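Local atomic coordinates of putative beta-lactamase-inhibitor-like PepSY-like domain-containing protein (PDB entry 3ELG), a protein that is of unknown function but has a beta-lactamase-inhibitor-like, PepSY-related fold and probably works in the periplasm. Residues K84-N89 / Y105-E110; L113-D116 / G122-K125; K23-T28 / S75-Q80; I66-K69 / V73-T76. All coordinates share one frame; numbering follows the deposited sequence. Where two conformers were deposited one is given.

Interaction 1 (K84-N89 / Y105-E110); sequences KYMKAN and YELTLE
Met-86, a selenomethionine in the crystal, extends from helix 80-89 to strand 104-109, touching Leu-107 with its base and Leu-109 with its end. Everything that passes between the two segments is apolar. The terminal methyl CE of Met-86 meets CD2 of Leu-109 tip to tip at 3.4 Å, closer than two carbons usually pack, which marks this as the tight spot of the contact. Further back, CG of Met-86 lies 4.0 Å from CD2 of Leu-107, the two chains crossing at a slant. One long, unbranched residue can therefore serve two leucines. Its chain is folded at chi2 (-62°) and again at chi3 (-66°), which curls the methyl round toward Leu-109 while CG stays beside Leu-107.

In the BLIP-like fold a helix lies on a face of an antiparallel sheet, and here the CA atoms of Met-86 and Leu-107 are 9.4 Å apart, a gap that side chains alone must fill. Strand alternation supplies them: Leu-107 and Leu-109 turn to the helix, whereas Thr-108 between them is directed away. Leucine suits both strand positions because each has a methyl branch, CD2, that reaches the helix-borne side chain. Neighbouring residues widen the layer, with Ile-82 of the same helix resting on Leu-107 and Val-115 and Phe-117 of the next strand touching Met-86.

No hydrogen bond crosses between the segments. In the helix Ala-88 N donates to Lys-84 O at 3.1 Å, while the backbones of Leu-107 and Thr-108 bond to the flanking strands.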
loop_
_atom_site.group_PDB
_atom_site.type_symbol
_atom_site.label_atom_id
_atom_site.label_comp_id
_atom_site.label_asym_id
_atom_site.label_seq_id
_atom_site.Cartn_x
_atom_site.Cartn_y
_atom_site.Cartn_z
ATOM N N LYS A 84 4.707 -16.880 -3.915
ATOM C CA LYS A 84 5.183 -18.097 -4.570
ATOM C C LYS A 84 5.556 -17.768 -5.993
ATOM O O LYS A 84 6.625 -18.126 -6.502
ATOM C CB LYS A 84 4.093 -19.171 -4.561
ATOM C CG LYS A 84 4.453 -20.461 -5.231
ATOM C CD LYS A 84 3.363 -21.506 -5.023
ATOM C CE LYS A 84 3.519 -22.664 -6.002
ATOM N NZ LYS A 84 2.292 -23.510 -6.027
ATOM N N TYR A 85 4.646 -17.074 -6.649
ATOM C CA TYR A 85 4.845 -16.709 -8.037
ATOM C C TYR A 85 6.075 -15.825 -8.190
ATOM O O TYR A 85 6.888 -16.009 -9.090
ATOM C CB TYR A 85 3.607 -16.026 -8.605
ATOM C CG TYR A 85 3.638 -15.959 -10.096
ATOM C CD1 TYR A 85 4.301 -14.929 -10.740
ATOM C CD2 TYR A 85 3.014 -16.938 -10.862
ATOM C CE1 TYR A 85 4.362 -14.877 -12.130
ATOM C CE2 TYR A 85 3.061 -16.894 -12.235
ATOM C CZ TYR A 85 3.732 -15.861 -12.860
ATOM O OH TYR A 85 3.736 -15.850 -14.227
HETATM N N MSE A 86 6.204 -14.863 -7.287
HETATM C CA MSE A 86 7.294 -13.885 -7.356
HETATM C C MSE A 86 8.651 -14.556 -7.166
HETATM O O MSE A 86 9.639 -14.187 -7.783
HETATM C CB MSE A 86 7.145 -12.779 -6.334
HETATM C CG MSE A 86 5.921 -11.943 -6.573
HETATM SE SE MSE A 86 5.872 -10.990 -8.268
HETATM C CE MSE A 86 7.316 -9.819 -7.982
ATOM N N LYS A 87 8.649 -15.559 -6.309
ATOM C CA LYS A 87 9.884 -16.273 -5.963
ATOM C C LYS A 87 10.321 -17.099 -7.169
ATOM O O LYS A 87 11.512 -17.197 -7.492
ATOM C CB LYS A 87 9.661 -17.170 -4.748
ATOM C CG LYS A 87 10.904 -17.973 -4.384
ATOM C CD LYS A 87 11.792 -17.186 -3.413
ATOM N N ALA A 88 9.334 -17.631 -7.867
ATOM C CA ALA A 88 9.590 -18.578 -8.982
ATOM C C ALA A 88 9.995 -17.842 -10.246
ATOM O O ALA A 88 10.681 -18.389 -11.125
ATOM C CB ALA A 88 8.365 -19.426 -9.250
ATOM N N ASN A 89 9.545 -16.595 -10.334
ATOM C CA ASN A 89 9.569 -15.849 -11.610
ATOM C C ASN A 89 10.332 -14.573 -11.599
ATOM O O ASN A 89 10.858 -14.146 -12.615
ATOM C CB ASN A 89 8.160 -15.566 -12.063
ATOM C CG ASN A 89 7.452 -16.779 -12.473
ATOM O OD1 ASN A 89 6.554 -17.272 -11.788
ATOM N ND2 ASN A 89 7.887 -17.335 -13.584
ATOM N N TYR A 105 -4.245 -7.310 -7.464
ATOM C CA TYR A 105 -2.992 -6.814 -6.870
ATOM C C TYR A 105 -1.992 -6.359 -7.938
ATOM O O TYR A 105 -1.921 -6.896 -9.055
ATOM C CB TYR A 105 -2.362 -7.902 -6.028
ATOM C CG TYR A 105 -3.199 -8.423 -4.898
ATOM C CD1 TYR A 105 -4.144 -9.425 -5.096
ATOM C CD2 TYR A 105 -3.037 -7.917 -3.628
ATOM C CE1 TYR A 105 -4.898 -9.911 -4.049
ATOM C CE2 TYR A 105 -3.783 -8.395 -2.587
ATOM C CZ TYR A 105 -4.731 -9.375 -2.799
ATOM O OH TYR A 105 -5.427 -9.840 -1.711
ATOM N N GLU A 106 -1.261 -5.318 -7.589
ATOM C CA GLU A 106 -0.195 -4.850 -8.465
ATOM C C GLU A 106 1.040 -4.683 -7.620
ATOM O O GLU A 106 1.037 -3.925 -6.611
ATOM C CB GLU A 106 -0.550 -3.505 -9.067
ATOM C CG GLU A 106 -1.888 -3.505 -9.830
ATOM C CD GLU A 106 -2.298 -2.108 -10.334
ATOM O OE1 GLU A 106 -1.699 -1.082 -9.937
ATOM O OE2 GLU A 106 -3.230 -2.057 -11.146
ATOM N N LEU A 107 2.050 -5.474 -7.939
ATOM C CA LEU A 107 3.325 -5.386 -7.251
ATOM C C LEU A 107 4.364 -4.715 -8.105
ATOM O O LEU A 107 4.608 -5.108 -9.218
ATOM C CB LEU A 107 3.835 -6.757 -6.875
ATOM C CG LEU A 107 3.138 -7.494 -5.701
ATOM C CD1 LEU A 107 1.673 -7.827 -5.892
ATOM C CD2 LEU A 107 3.937 -8.710 -5.302
ATOM N N THR A 108 4.994 -3.681 -7.548
ATOM C CA THR A 108 5.998 -2.923 -8.276
ATOM C C THR A 108 7.382 -3.243 -7.759
ATOM O O THR A 108 7.671 -3.212 -6.554
ATOM C CB THR A 108 5.778 -1.407 -8.217
ATOM O OG1 THR A 108 4.442 -1.111 -8.607
ATOM C CG2 THR A 108 6.755 -0.713 -9.175
ATOM N N LEU A 109 8.246 -3.608 -8.690
ATOM C CA LEU A 109 9.612 -3.989 -8.336
ATOM C C LEU A 109 10.510 -2.753 -8.300
ATOM O O LEU A 109 10.151 -1.664 -8.779
ATOM C CB LEU A 109 10.201 -5.023 -9.308
ATOM C CG LEU A 109 9.292 -6.241 -9.526
ATOM C CD1 LEU A 109 9.927 -7.297 -10.446
ATOM C CD2 LEU A 109 8.917 -6.882 -8.178
ATOM N N GLU A 110 11.692 -2.991 -7.777
ATOM C CA GLU A 110 12.681 -1.927 -7.599
ATOM C C GLU A 110 13.014 -1.276 -8.937
ATOM O O GLU A 110 13.341 -0.090 -8.998
ATOM C CB GLU A 110 13.971 -2.468 -6.963
ATOM C CG GLU A 110 14.847 -3.203 -7.963
ATOM C CD GLU A 110 14.334 -4.595 -8.317
ATOM O OE1 GLU A 110 14.272 -5.456 -7.400
ATOM O OE2 GLU A 110 13.994 -4.812 -9.510
#

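Interaction 2 (L113-D116 / G122-K125); sequences LEVD and GFLK
Asp-116 and Lys-125 form an antiparallel hydrogen-bonded pair, with Asp-116 N donating to Lys-125 O at 2.9 Å. That bond is straight: the angle at the hydrogen is 160° and at the carbonyl oxygen 172°. In return, Asp-116 O takes the main bond from Leu-124 N at 2.7 Å, its donor tilted somewhat out of the carbonyl plane. A second, weak bond reaches the same oxygen from Lys-125 N at 3.3 Å. Two successive residues thus face a single one, a classic beta bulge in the hairpin of strands 114-117 and 123-127, the latter at the edge of the sheet.

The Asp-116 side chain lies alongside that of Lys-125, pointing the same way, and OD2 comes within 3.6 Å of Lys-125 CE. OD2 is hydrogen-bonded to Ser-127 OG, satisfying this oxygen of a buried acid, and Asp-116 OD1 lies only 2.4 Å from Glu-114 OE2, a spacing that suggests a proton held between the two acids. Lys-125 NZ, in the conformer given, stays 4.6 Å from Asp-116 OD2. Beside the backbones, Val-115 CG1 packs at the edge of the Phe-123 ring, 3.8 Å from CE1, valine and phenyl crossing almost perpendicularly.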
loop_
_atom_site.group_PDB
_atom_site.type_symbol
_atom_site.label_atom_id
_atom_site.label_comp_id
_atom_site.label_asym_id
_atom_site.label_seq_id
_atom_site.Cartn_x
_atom_site.Cartn_y
_atom_site.Cartn_z
ATOM N N LEU A 113 9.216 -2.355 -12.836
ATOM C CA LEU A 113 8.305 -3.342 -13.427
ATOM C C LEU A 113 7.098 -3.466 -12.510
ATOM O O LEU A 113 7.280 -3.545 -11.294
ATOM C CB LEU A 113 8.993 -4.692 -13.534
ATOM C CG LEU A 113 8.820 -5.528 -14.787
ATOM C CD1 LEU A 113 9.131 -4.682 -16.047
ATOM C CD2 LEU A 113 9.689 -6.791 -14.653
ATOM N N GLU A 114 5.893 -3.509 -13.090
ATOM C CA GLU A 114 4.678 -3.788 -12.315
ATOM C C GLU A 114 4.137 -5.135 -12.701
ATOM O O GLU A 114 4.024 -5.447 -13.864
ATOM C CB GLU A 114 3.633 -2.731 -12.546
ATOM C CG GLU A 114 2.387 -2.910 -11.659
ATOM C CD GLU A 114 1.242 -1.983 -12.038
ATOM O OE1 GLU A 114 1.442 -0.752 -11.963
ATOM O OE2 GLU A 114 0.145 -2.486 -12.371
ATOM N N VAL A 115 3.953 -5.970 -11.697
ATOM C CA VAL A 115 3.442 -7.315 -11.906
ATOM C C VAL A 115 2.017 -7.380 -11.388
ATOM O O VAL A 115 1.758 -7.155 -10.197
ATOM C CB VAL A 115 4.341 -8.393 -11.212
ATOM C CG1 VAL A 115 3.952 -9.768 -11.714
ATOM C CG2 VAL A 115 5.848 -8.114 -11.446
ATOM N N ASP A 116 1.092 -7.676 -12.306
ATOM C CA ASP A 116 -0.356 -7.669 -12.023
ATOM C C ASP A 116 -0.948 -9.049 -11.849
ATOM O O ASP A 116 -0.698 -9.960 -12.648
ATOM C CB ASP A 116 -1.147 -6.917 -13.108
ATOM C CG ASP A 116 -0.818 -5.452 -13.191
ATOM O OD1 ASP A 116 -0.185 -4.866 -12.256
ATOM O OD2 ASP A 116 -1.236 -4.884 -14.226
ATOM N N GLY A 122 -3.738 -15.031 -9.146
ATOM C CA GLY A 122 -3.379 -15.461 -10.476
ATOM C C GLY A 122 -2.687 -14.400 -11.295
ATOM O O GLY A 122 -3.133 -13.269 -11.361
ATOM N N PHE A 123 -1.569 -14.766 -11.902
ATOM C CA PHE A 123 -0.811 -13.804 -12.771
ATOM C C PHE A 123 -1.668 -13.328 -13.937
ATOM O O PHE A 123 -2.355 -14.161 -14.618
ATOM C CB PHE A 123 0.495 -14.424 -13.298
ATOM C CG PHE A 123 1.223 -13.552 -14.267
ATOM C CD1 PHE A 123 2.021 -12.525 -13.822
ATOM C CD2 PHE A 123 1.162 -13.792 -15.625
ATOM C CE1 PHE A 123 2.700 -11.708 -14.726
ATOM C CE2 PHE A 123 1.851 -12.969 -16.523
ATOM C CZ PHE A 123 2.618 -11.925 -16.048
ATOM N N LEU A 124 -1.635 -12.021 -14.197
ATOM C CA LEU A 124 -2.295 -11.470 -15.347
ATOM C C LEU A 124 -1.328 -10.961 -16.389
ATOM O O LEU A 124 -1.372 -11.352 -17.520
ATOM C CB LEU A 124 -3.221 -10.334 -14.916
ATOM C CG LEU A 124 -4.434 -10.749 -14.065
ATOM C CD1 LEU A 124 -5.096 -9.469 -13.544
ATOM C CD2 LEU A 124 -5.428 -11.637 -14.834
ATOM N N LYS A 125 -0.462 -10.041 -15.986
ATOM C CA LYS A 125 0.452 -9.390 -16.968
ATOM C C LYS A 125 1.488 -8.524 -16.285
ATOM O O LYS A 125 1.355 -8.162 -15.125
ATOM C CB LYS A 125 -0.327 -8.501 -17.961
ATOM C CG LYS A 125 -1.043 -7.310 -17.287
ATOM C CD LYS A 125 -1.859 -6.471 -18.287
ATOM C CE LYS A 125 -2.456 -5.241 -17.596
ATOM N NZ LYS A 125 -2.836 -4.083 -18.507
#

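Interaction 3 (K23-T28 / S75-Q80); sequences KHFSQT and STFIPQ
His-24 and Thr-76 hold their CA atoms 9.1 Å apart where the end of helix 15-24 passes a 3-10 turn at residues 75-77, and no hydrogen bond joins the two backbones. Side chains close the gap. Phe-77 turns an edge to the face of the His-24 imidazole in a T-shaped stack, centroids 4.8 Å apart and planes at 60°. Its leading atom, CZ, hangs above the rim of the imidazole, 3.6 Å from His-24 CG. Lys-23 CG covers the opposite face of that ring, so the imidazole is held between an aliphatic chain and a phenyl edge.

Thr-76 adds a methyl. With OG1 anti to the backbone N (chi1 -170°), CG2 is left to approach His-24 CE1 at 3.6 Å, and the same methyl sits over the centre of the Phe-77 ring. Threonine thus offers a small apolar surface to two rings at once.

In this BLIP-like fold the contact ties the exit of the first helix to the loop that leads into helix 80-89, where Pro-79 takes the N-cap position. Phe-25, the first residue to leave the helix, opens a type I turn closed by Thr-28 N bonding to Phe-25 O at 3.1 Å. Its ring slants across to Phe-77, CE2 to CE2 at 4.1 Å. Both phenylalanines are buried and rest on Ile-66 of strand 63-67, while Trp-63 makes a further edge-to-face pair with Phe-77.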
loop_
_atom_site.group_PDB
_atom_site.type_symbol
_atom_site.label_atom_id
_atom_site.label_comp_id
_atom_site.label_asym_id
_atom_site.label_seq_id
_atom_site.Cartn_x
_atom_site.Cartn_y
_atom_site.Cartn_z
ATOM N N LYS A 23 1.724 -1.386 14.062
ATOM C CA LYS A 23 2.117 -2.783 14.074
ATOM C C LYS A 23 3.258 -3.011 13.099
ATOM O O LYS A 23 4.256 -3.678 13.417
ATOM C CB LYS A 23 0.914 -3.699 13.782
ATOM C CG LYS A 23 1.252 -5.161 13.707
ATOM C CD LYS A 23 -0.012 -6.012 13.596
ATOM C CE LYS A 23 0.304 -7.494 13.599
ATOM N NZ LYS A 23 -0.936 -8.335 13.426
ATOM N N HIS A 24 3.113 -2.453 11.901
ATOM C CA HIS A 24 3.942 -2.835 10.785
ATOM C C HIS A 24 5.044 -1.857 10.392
ATOM O O HIS A 24 5.960 -2.237 9.635
ATOM C CB HIS A 24 3.099 -3.136 9.585
ATOM C CG HIS A 24 2.227 -4.326 9.755
ATOM N ND1 HIS A 24 2.738 -5.610 9.831
ATOM C CD2 HIS A 24 0.893 -4.434 9.944
ATOM C CE1 HIS A 24 1.745 -6.452 10.051
ATOM N NE2 HIS A 24 0.616 -5.768 10.099
ATOM N N PHE A 25 4.933 -0.628 10.907
ATOM C CA PHE A 25 5.848 0.493 10.631
ATOM C C PHE A 25 6.271 1.211 11.904
ATOM O O PHE A 25 6.339 2.452 11.995
ATOM C CB PHE A 25 5.220 1.450 9.571
ATOM C CG PHE A 25 4.962 0.767 8.261
ATOM C CD1 PHE A 25 5.980 0.569 7.361
ATOM C CD2 PHE A 25 3.728 0.229 7.973
ATOM C CE1 PHE A 25 5.783 -0.092 6.204
ATOM C CE2 PHE A 25 3.501 -0.483 6.799
ATOM C CZ PHE A 25 4.520 -0.629 5.898
ATOM N N SER A 26 6.579 0.413 12.927
ATOM C CA SER A 26 6.932 0.971 14.225
ATOM C C SER A 26 8.303 1.641 14.201
ATOM O O SER A 26 8.677 2.306 15.147
ATOM C CB SER A 26 6.939 -0.104 15.313
ATOM O OG SER A 26 7.841 -1.145 14.970
ATOM N N GLN A 27 9.053 1.399 13.139
ATOM C CA GLN A 27 10.352 2.073 12.967
ATOM C C GLN A 27 10.204 3.557 12.626
ATOM O O GLN A 27 11.147 4.318 12.695
ATOM C CB GLN A 27 11.201 1.398 11.881
ATOM C CG GLN A 27 10.818 1.789 10.462
ATOM C CD GLN A 27 9.697 0.941 9.879
ATOM O OE1 GLN A 27 9.005 0.224 10.614
ATOM N NE2 GLN A 27 9.529 1.004 8.553
ATOM N N THR A 28 8.996 3.973 12.284
ATOM C CA THR A 28 8.785 5.369 11.959
ATOM C C THR A 28 7.441 5.877 12.540
ATOM O O THR A 28 6.845 5.259 13.433
ATOM C CB THR A 28 8.961 5.591 10.400
ATOM O OG1 THR A 28 8.941 6.995 10.083
ATOM C CG2 THR A 28 7.910 4.790 9.575
ATOM N N SER A 75 6.497 -8.687 4.147
ATOM C CA SER A 75 5.999 -9.868 3.434
ATOM C C SER A 75 4.572 -10.253 3.835
ATOM O O SER A 75 3.848 -10.898 3.079
ATOM C CB SER A 75 6.956 -11.055 3.633
ATOM O OG SER A 75 6.927 -11.436 4.983
ATOM N N THR A 76 4.148 -9.818 5.006
ATOM C CA THR A 76 2.816 -10.177 5.500
ATOM C C THR A 76 1.690 -9.677 4.590
ATOM O O THR A 76 0.577 -10.190 4.576
ATOM C CB THR A 76 2.615 -9.675 6.957
ATOM O OG1 THR A 76 1.414 -10.235 7.491
ATOM C CG2 THR A 76 2.560 -8.163 6.988
ATOM N N PHE A 77 2.012 -8.651 3.824
ATOM C CA PHE A 77 1.037 -7.956 2.992
ATOM C C PHE A 77 0.833 -8.637 1.617
ATOM O O PHE A 77 -0.123 -8.352 0.868
ATOM C CB PHE A 77 1.475 -6.517 2.782
ATOM C CG PHE A 77 1.383 -5.642 4.055
ATOM C CD1 PHE A 77 0.165 -5.429 4.677
ATOM C CD2 PHE A 77 2.511 -5.053 4.566
ATOM C CE1 PHE A 77 0.095 -4.653 5.820
ATOM C CE2 PHE A 77 2.436 -4.247 5.702
ATOM C CZ PHE A 77 1.222 -4.053 6.323
ATOM N N ILE A 78 1.770 -9.516 1.299
ATOM C CA ILE A 78 1.809 -10.198 -0.010
ATOM C C ILE A 78 1.100 -11.536 0.133
ATOM O O ILE A 78 1.517 -12.411 0.941
ATOM C CB ILE A 78 3.260 -10.350 -0.561
ATOM C CG1 ILE A 78 3.936 -8.983 -0.620
ATOM C CG2 ILE A 78 3.202 -10.984 -1.940
ATOM C CD1 ILE A 78 5.348 -9.054 -1.083
ATOM N N PRO A 79 -0.007 -11.742 -0.609
ATOM C CA PRO A 79 -0.638 -13.061 -0.494
ATOM C C PRO A 79 0.306 -14.213 -0.837
ATOM O O PRO A 79 1.172 -14.092 -1.698
ATOM C CB PRO A 79 -1.801 -12.994 -1.489
ATOM C CG PRO A 79 -2.105 -11.599 -1.641
ATOM C CD PRO A 79 -0.812 -10.826 -1.434
ATOM N N GLN A 80 0.098 -15.345 -0.165
ATOM C CA GLN A 80 1.009 -16.492 -0.338
ATOM C C GLN A 80 1.148 -16.950 -1.807
ATOM O O GLN A 80 2.230 -17.253 -2.293
ATOM C CB GLN A 80 0.553 -17.678 0.541
ATOM C CG GLN A 80 1.456 -18.869 0.365
#

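Interaction 4 (I66-K69 / V73-T76)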
loop_
_atom_site.group_PDB
_atom_site.type_symbol
_atom_site.label_atom_id
_atom_site.label_comp_id
_atom_site.label_asym_id
_atom_site.label_seq_id
_atom_site.Cartn_x
_atom_site.Cartn_y
_atom_site.Cartn_z
ATOM N N ILE A 66 0.734 0.308 -0.383
ATOM C CA ILE A 66 1.881 0.350 0.522
ATOM C C ILE A 66 3.116 0.582 -0.323
ATOM O O ILE A 66 3.541 -0.308 -1.073
ATOM C CB ILE A 66 2.026 -0.942 1.336
ATOM C CG1 ILE A 66 0.797 -1.189 2.192
ATOM C CG2 ILE A 66 3.285 -0.923 2.227
ATOM C CD1 ILE A 66 0.699 -2.594 2.732
ATOM N N ASP A 67 3.703 1.772 -0.181
ATOM C CA ASP A 67 4.863 2.186 -0.991
ATOM C C ASP A 67 6.103 2.405 -0.121
ATOM O O ASP A 67 6.249 3.440 0.534
ATOM C CB ASP A 67 4.545 3.435 -1.836
ATOM C CG ASP A 67 5.656 3.801 -2.805
ATOM O OD1 ASP A 67 6.719 3.130 -2.827
ATOM O OD2 ASP A 67 5.422 4.757 -3.593
ATOM N N CYS A 68 6.962 1.391 -0.114
ATOM C CA CYS A 68 8.198 1.438 0.688
ATOM C C CYS A 68 9.412 2.000 -0.030
ATOM O O CYS A 68 10.520 1.966 0.478
ATOM C CB CYS A 68 8.496 0.094 1.283
ATOM S SG CYS A 68 7.169 -0.439 2.445
ATOM N N LYS A 69 9.134 2.576 -1.189
ATOM C CA LYS A 69 10.091 3.370 -1.941
ATOM C C LYS A 69 11.246 2.525 -2.477
ATOM O O LYS A 69 11.119 1.940 -3.544
ATOM C CB LYS A 69 10.575 4.516 -1.089
ATOM C CG LYS A 69 9.427 5.445 -0.666
ATOM C CD LYS A 69 8.696 6.017 -1.851
ATOM C CE LYS A 69 7.692 7.054 -1.446
ATOM N NZ LYS A 69 6.781 7.424 -2.584
ATOM N N VAL A 73 8.437 -4.256 0.661
ATOM C CA VAL A 73 7.174 -4.350 1.359
ATOM C C VAL A 73 7.235 -5.460 2.425
ATOM O O VAL A 73 7.680 -6.584 2.151
ATOM C CB VAL A 73 6.040 -4.661 0.338
ATOM C CG1 VAL A 73 4.683 -4.927 1.032
ATOM C CG2 VAL A 73 5.937 -3.526 -0.702
ATOM N N PRO A 74 6.779 -5.169 3.649
ATOM C CA PRO A 74 6.714 -6.315 4.567
ATOM C C PRO A 74 5.922 -7.502 4.000
ATOM O O PRO A 74 4.834 -7.347 3.451
ATOM C CB PRO A 74 6.047 -5.709 5.809
ATOM C CG PRO A 74 6.397 -4.297 5.774
ATOM C CD PRO A 74 6.348 -3.923 4.298
ATOM N N SER A 75 6.497 -8.687 4.147
ATOM C CA SER A 75 5.999 -9.868 3.434
ATOM C C SER A 75 4.572 -10.253 3.835
ATOM O O SER A 75 3.848 -10.898 3.079
ATOM C CB SER A 75 6.956 -11.055 3.633
ATOM O OG SER A 75 6.927 -11.436 4.983
ATOM N N THR A 76 4.148 -9.818 5.006
ATOM C CA THR A 76 2.816 -10.177 5.500
ATOM C C THR A 76 1.690 -9.677 4.590
ATOM O O THR A 76 0.577 -10.190 4.576
ATOM C CB THR A 76 2.615 -9.675 6.957
ATOM O OG1 THR A 76 1.414 -10.235 7.491
ATOM C CG2 THR A 76 2.560 -8.163 6.988
#
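Cys-68 and Ile-66 face the returning chain at Val-73 and Pro-74, and together they make the buried half of this contact. The thiol SG of Cys-68 lies 4.0 Å from Pro-74 CD and 4.1 Å from Val-73 CA, a large, polarisable atom on a short side chain, at van der Waals distance from the proline ring. Nearer the strand, CG2 of Val-73, in the conformer given, stands 4.0 Å from the carbonyl O of Ile-66. Its other methyl, CG1, is 4.4 Å from Ile-66 CG2. Both residues branch at CB, so methyls close to the backbone meet, though at this spacing the pair is looser than the sulfur contact.

The loop concerned carries the chain from the end of strand 63-67 toward helix 80-89 in the BLIP-like fold. Cys-68 and Val-73 both make backbone hydrogen bonds to strand 95-101, which ties both limbs of the loop to the same neighbouring strand, and Phe-25 packs on Ile-66, Cys-68 and Pro-74.

The other side is polar and partly exposed. Asp-67 is directed away from the returning limb, and its OD1 accepts Lys-69 N at 3.0 Å, an Asx turn that bends the chain out of the strand. The lysine folds back over the same carboxylate: NZ forms a salt bridge with Asp-67 OD2 at 3.2 Å, arriving from well above its plane, and a second with Glu-54.

Interactions 3 and 4 share Ser-75 and Thr-76 and merge into one apolar cluster, their centres 6 Å apart, with Phe-77 CG 3.4 Å from Ile-66 CD1. Interactions 1 and 2 form a second group, centres 7 Å apart, joined by a probable hydrogen bond from Val-115 N to Leu-107 O at 2.7 Å between adjacent strands. The bridge between the groups is the loop before helix 80-89: Pro-79 CG, in a segment of interaction 3, lies 3.6 Å from Tyr-105 CZ of interaction 1. Interaction 2 remains remote from interaction 3, with centres about 21 Å apart. No active site is known to which these contacts could be referred.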